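DyP2 (Amycolatopsis sp. ATCC 39116, PDB 4G2C) is a haem-containing dye-decolourising peroxidase from a lignin-reactive bacterium, multifunctional and carrying a bound manganese ion, that probably uses peroxide to oxidise dyes and related substrates. Local coordinates at residues 68-74 and 164-170. Residues are numbered along the deposited sequence; the frame is centred on the assembly and turned at random.
Sequences TVLFLGF and IDAVLLL
Residues 68-74 and 166-170 pair as neighbouring antiparallel strands, with a classic beta bulge at the Leu72 end, in the sheet 114-119, 166-172, 66-74, 193-205, 211-212 of the ferredoxin-like alpha+beta fold seen in dye-decolourising peroxidases. Strand 66-74 is flanked on its other edge by strand 193-205. Thr68 with Leu170, Leu70 with Leu168 and Leu72 with Ala166 are the hydrogen-bonded pairs; Val69 with Leu169 and Phe71 with Val167 are the non-hydrogen-bonded ones between them.

Val69, Phe71, Val167 and Leu169 share one face of the sheet. Val167 CG2 serves two neighbours there, Val69 CG1 at 3.7 Å and Phe71 CE1 at 3.6 Å; a chi1 of 63° sets CG1 between the backbone N and the carbonyl carbon and turns CG2 anti to N, toward both neighbours. The Phe71 side chain runs alongside that of Val167, and its ring also meets those of Phe273 and Tyr160. On the face of Leu70, Leu72 and Leu168, the Leu72 and Leu168 side chains cross at about a right angle, with their CD1 methyls tightly packed at 3.4 Å. Helix 175-188 covers the Leu70 and Leu170 side chains.

At the bulge, two residues, Asp165 and Ala166, stand opposite the single Leu72, and Leu72 O accepts Asp165 N at 2.9 Å and, weakly, Ala166 N. Asp165 CB lies over one face of the Phe74 ring, 3.8 Å from its centroid, while Ala166 CB touches Phe74 CZ. The carboxylate is gripped through both oxygens: OD1 bonds His122 ND1, and OD2 accepts Phe74 N on its anti side, a little out of the carboxylate plane, in an almost straight bond of 2.8 Å, with an N-H...O angle of 178°.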
# COMPACT_ATOMS: atom_id res chain seq x y z
N THR A 68 -4.80 -2.29 -15.06
CA THR A 68 -4.40 -3.58 -15.62
C THR A 68 -2.97 -3.87 -15.19
O THR A 68 -2.11 -3.01 -15.32
CB THR A 68 -4.48 -3.56 -17.18
OG1 THR A 68 -5.82 -3.86 -17.58
CG2 THR A 68 -3.53 -4.60 -17.78
N VAL A 69 -2.73 -5.05 -14.63
CA VAL A 69 -1.40 -5.48 -14.19
C VAL A 69 -0.94 -6.63 -15.08
O VAL A 69 -1.67 -7.61 -15.24
CB VAL A 69 -1.41 -6.02 -12.74
CG1 VAL A 69 -0.01 -6.34 -12.29
CG2 VAL A 69 -2.08 -5.03 -11.78
N LEU A 70 0.26 -6.52 -15.63
CA LEU A 70 0.81 -7.53 -16.53
C LEU A 70 2.16 -8.01 -16.03
O LEU A 70 3.09 -7.22 -15.90
CB LEU A 70 0.95 -6.97 -17.94
CG LEU A 70 -0.33 -6.55 -18.69
CD1 LEU A 70 0.04 -5.95 -20.04
CD2 LEU A 70 -1.29 -7.73 -18.87
N PHE A 71 2.26 -9.30 -15.72
CA PHE A 71 3.54 -9.89 -15.35
C PHE A 71 4.15 -10.55 -16.57
O PHE A 71 3.48 -11.28 -17.30
CB PHE A 71 3.35 -10.91 -14.23
CG PHE A 71 2.68 -10.33 -13.01
CD1 PHE A 71 3.31 -9.35 -12.25
CD2 PHE A 71 1.41 -10.75 -12.65
CE1 PHE A 71 2.70 -8.81 -11.14
CE2 PHE A 71 0.78 -10.20 -11.54
CZ PHE A 71 1.42 -9.23 -10.78
N LEU A 72 5.43 -10.27 -16.81
CA LEU A 72 6.08 -10.68 -18.06
C LEU A 72 7.19 -11.69 -17.80
O LEU A 72 7.74 -11.76 -16.70
CB LEU A 72 6.66 -9.47 -18.76
CG LEU A 72 5.72 -8.28 -19.00
CD1 LEU A 72 6.45 -7.18 -19.75
CD2 LEU A 72 4.44 -8.69 -19.72
N GLY A 73 7.52 -12.46 -18.84
CA GLY A 73 8.69 -13.34 -18.85
C GLY A 73 9.55 -12.99 -20.06
O GLY A 73 9.03 -12.78 -21.14
N PHE A 74 10.87 -12.91 -19.86
CA PHE A 74 11.79 -12.58 -20.94
C PHE A 74 12.37 -13.84 -21.59
O PHE A 74 13.21 -14.52 -20.99
CB PHE A 74 12.94 -11.69 -20.42
CG PHE A 74 12.50 -10.33 -19.94
CD1 PHE A 74 11.27 -9.80 -20.34
CD2 PHE A 74 13.31 -9.58 -19.09
CE1 PHE A 74 10.86 -8.54 -19.91
CE2 PHE A 74 12.92 -8.32 -18.65
CZ PHE A 74 11.69 -7.79 -19.06
N ILE A 164 9.05 -14.61 -12.78
CA ILE A 164 8.59 -13.33 -13.32
C ILE A 164 9.77 -12.39 -13.51
O ILE A 164 10.62 -12.25 -12.63
CB ILE A 164 7.58 -12.70 -12.37
CG1 ILE A 164 6.35 -13.60 -12.24
CG2 ILE A 164 7.20 -11.28 -12.82
CD1 ILE A 164 5.38 -13.16 -11.18
N ASP A 165 9.80 -11.75 -14.67
CA ASP A 165 10.88 -10.84 -14.99
C ASP A 165 10.47 -9.38 -14.87
O ASP A 165 11.28 -8.52 -14.51
CB ASP A 165 11.43 -11.15 -16.38
CG ASP A 165 12.17 -12.47 -16.42
OD1 ASP A 165 13.04 -12.68 -15.55
OD2 ASP A 165 11.88 -13.32 -17.31
N ALA A 166 9.20 -9.09 -15.14
CA ALA A 166 8.77 -7.71 -15.20
C ALA A 166 7.29 -7.51 -14.88
O ALA A 166 6.46 -8.40 -15.07
CB ALA A 166 9.12 -7.12 -16.57
N VAL A 167 6.95 -6.32 -14.39
CA VAL A 167 5.54 -5.99 -14.25
C VAL A 167 5.21 -4.72 -15.01
O VAL A 167 6.02 -3.78 -15.06
CB VAL A 167 5.13 -5.84 -12.77
CG1 VAL A 167 5.88 -4.66 -12.13
CG2 VAL A 167 3.63 -5.64 -12.67
N LEU A 168 4.04 -4.70 -15.62
CA LEU A 168 3.55 -3.49 -16.27
C LEU A 168 2.30 -3.05 -15.54
O LEU A 168 1.42 -3.87 -15.24
CB LEU A 168 3.20 -3.77 -17.73
CG LEU A 168 4.35 -3.67 -18.72
CD1 LEU A 168 5.60 -4.26 -18.13
CD2 LEU A 168 3.96 -4.40 -20.01
N LEU A 169 2.23 -1.76 -15.23
CA LEU A 169 1.03 -1.18 -14.64
C LEU A 169 0.44 -0.16 -15.62
O LEU A 169 1.11 0.78 -16.03
CB LEU A 169 1.34 -0.54 -13.29
CG LEU A 169 2.03 -1.46 -12.26
CD1 LEU A 169 2.51 -0.66 -11.04
CD2 LEU A 169 1.11 -2.59 -11.82
N LEU A 170 -0.81 -0.39 -16.00
CA LEU A 170 -1.53 0.51 -16.88
C LEU A 170 -2.76 1.01 -16.14
O LEU A 170 -3.67 0.23 -15.86
CB LEU A 170 -1.99 -0.24 -18.14
CG LEU A 170 -0.97 -0.77 -19.14
CD1 LEU A 170 -0.01 -1.79 -18.49
CD2 LEU A 170 -1.73 -1.37 -20.33